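Local atomic coordinates of citrate lyase subunit beta-like protein (Mycobacterium tuberculosis H37Rv, PDB entry 6CHU), a protein that is a magnesium-dependent lyase of the HpcH/HpaI aldolase family, probably acting in itaconate dissimilation and leucine catabolism. Residues M9-A14 and G182-D187. Numbering follows the deposited sequence.
Sequences MNLRAA and GRLALD
Arg12 NH2 donates a hydrogen bond to the backbone Gly182 O at 2.7 Å. The bond is short but bent, with an N-H...O angle of 130°. The donor sits well above the carbonyl plane, and the oxygen is tilted from the guanidinium plane. With chi3 at -179°, the Arg12 chain runs straight from CG to NE and carries the guanidinium group across to Gly182. A chi4 of 89° then turns the flat group across the line of the chain. Gly182 has a positive phi and is the C-prime residue of the Schellman motif that ends helix 165-180.

Arg12 runs past Leu184, the two side chains pointing in opposite directions. Arg12 CG touches Leu184 CD2 at 3.6 Å. The same methyl lies over one guanidinium face, nearer its border than its middle, with Arg12 NE 4.1 Å from Leu184 CD2. The other Leu184 branch meets Leu11: Leu184 CD1 presses on Leu11 CB at 3.5 Å, tighter than usual for two carbons. Leu11 CD1 lies 3.9 Å from Leu184 CD1. Leu184 thus gives one methyl to the buried Leu11 and the other to the chain and guanidinium face of Arg12. Leu11 and Leu184 both also touch Trp18 of strand 17-22, and Leu186 reaches the same residue.

The Arg183 side chain leaves the backbone away from the loop, and its NE is hydrogen-bonded to Ala132 O. The contact joins the loop before the first barrel strand to the start of the seventh, strand 184-187, at the N-terminal end of a closed eight-stranded TIM barrel, away from the magnesium site.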
loop_
_atom_site.group_PDB
_atom_site.type_symbol
_atom_site.label_atom_id
_atom_site.label_comp_id
_atom_site.label_asym_id
_atom_site.label_seq_id
_atom_site.Cartn_x
_atom_site.Cartn_y
_atom_site.Cartn_z
ATOM N N MET A 9 26.740 3.617 15.093
ATOM C CA MET A 9 27.008 2.192 14.977
ATOM C C MET A 9 27.092 1.817 13.506
ATOM O O MET A 9 26.375 2.375 12.671
ATOM C CB MET A 9 25.919 1.353 15.657
ATOM C CG MET A 9 25.714 1.648 17.133
ATOM S SD MET A 9 24.251 0.782 17.743
ATOM C CE MET A 9 24.823 -0.915 17.756
ATOM N N ASN A 10 27.976 0.877 13.186
ATOM C CA ASN A 10 28.030 0.327 11.834
ATOM C C ASN A 10 27.094 -0.879 11.772
ATOM O O ASN A 10 27.503 -2.041 11.725
ATOM C CB ASN A 10 29.459 -0.034 11.453
ATOM C CG ASN A 10 29.642 -0.157 9.951
ATOM O OD1 ASN A 10 28.692 -0.449 9.219
ATOM N ND2 ASN A 10 30.864 0.071 9.483
ATOM N N LEU A 11 25.796 -0.569 11.790
ATOM C CA LEU A 11 24.789 -1.623 11.845
ATOM C C LEU A 11 24.784 -2.473 10.583
ATOM O O LEU A 11 24.543 -3.686 10.655
ATOM C CB LEU A 11 23.409 -1.013 12.086
ATOM C CG LEU A 11 23.213 -0.289 13.417
ATOM C CD1 LEU A 11 21.810 0.299 13.507
ATOM C CD2 LEU A 11 23.491 -1.217 14.589
ATOM N N ARG A 12 25.048 -1.865 9.421
ATOM C CA ARG A 12 25.143 -2.649 8.193
ATOM C C ARG A 12 26.313 -3.621 8.227
ATOM O O ARG A 12 26.262 -4.666 7.568
ATOM C CB ARG A 12 25.253 -1.723 6.981
ATOM C CG ARG A 12 23.933 -1.090 6.609
ATOM C CD ARG A 12 24.059 -0.073 5.498
ATOM N NE ARG A 12 22.757 0.521 5.214
ATOM C CZ ARG A 12 22.282 1.606 5.821
ATOM N NH1 ARG A 12 23.007 2.226 6.745
ATOM N NH2 ARG A 12 21.083 2.074 5.503
ATOM N N ALA A 13 27.364 -3.312 8.989
ATOM C CA ALA A 13 28.485 -4.239 9.092
ATOM C C ALA A 13 28.111 -5.488 9.879
ATOM O O ALA A 13 28.680 -6.559 9.643
ATOM C CB ALA A 13 29.691 -3.555 9.735
ATOM N N ALA A 14 27.176 -5.373 10.817
ATOM C CA ALA A 14 26.745 -6.547 11.558
ATOM C C ALA A 14 25.813 -7.396 10.699
ATOM O O ALA A 14 25.191 -6.919 9.745
ATOM C CB ALA A 14 26.053 -6.142 12.861
ATOM N N GLY A 182 17.455 5.881 3.022
ATOM C CA GLY A 182 18.737 5.273 3.328
ATOM C C GLY A 182 18.819 4.616 4.689
ATOM O O GLY A 182 19.921 4.479 5.233
ATOM N N ARG A 183 17.689 4.204 5.253
ATOM C CA ARG A 183 17.677 3.602 6.583
ATOM C C ARG A 183 17.744 2.084 6.486
ATOM O O ARG A 183 17.395 1.487 5.462
ATOM C CB ARG A 183 16.423 4.007 7.360
ATOM C CG ARG A 183 16.021 5.493 7.223
ATOM C CD ARG A 183 17.159 6.443 7.598
ATOM N NE ARG A 183 16.648 7.792 7.818
ATOM C CZ ARG A 183 17.412 8.879 7.888
ATOM N NH1 ARG A 183 18.728 8.776 7.719
ATOM N NH2 ARG A 183 16.862 10.072 8.108
ATOM N N LEU A 184 18.193 1.457 7.576
ATOM C CA LEU A 184 18.078 0.006 7.686
ATOM C C LEU A 184 16.612 -0.399 7.711
ATOM O O LEU A 184 15.778 0.284 8.310
ATOM C CB LEU A 184 18.744 -0.496 8.964
ATOM C CG LEU A 184 20.220 -0.849 9.062
ATOM C CD1 LEU A 184 20.416 -1.586 10.372
ATOM C CD2 LEU A 184 20.656 -1.718 7.918
ATOM N N ALA A 185 16.297 -1.538 7.087
ATOM C CA ALA A 185 14.949 -2.096 7.124
ATOM C C ALA A 185 14.971 -3.392 7.923
ATOM O O ALA A 185 15.698 -4.324 7.569
ATOM C CB ALA A 185 14.413 -2.355 5.711
ATOM N N LEU A 186 14.164 -3.452 8.982
ATOM C CA LEU A 186 14.113 -4.608 9.874
ATOM C C LEU A 186 12.749 -5.277 9.760
ATOM O O LEU A 186 11.715 -4.621 9.941
ATOM C CB LEU A 186 14.376 -4.188 11.327
ATOM C CG LEU A 186 15.751 -3.616 11.701
ATOM C CD1 LEU A 186 15.921 -2.178 11.205
ATOM C CD2 LEU A 186 15.870 -3.642 13.206
ATOM N N ASP A 187 12.744 -6.584 9.484
ATOM C CA ASP A 187 11.490 -7.316 9.342
ATOM C C ASP A 187 11.002 -7.804 10.702
ATOM O O ASP A 187 11.791 -8.019 11.629
ATOM C CB ASP A 187 11.660 -8.500 8.384
ATOM C CG ASP A 187 10.339 -8.972 7.785
ATOM O OD1 ASP A 187 9.393 -8.177 7.675
ATOM O OD2 ASP A 187 10.247 -10.159 7.420
#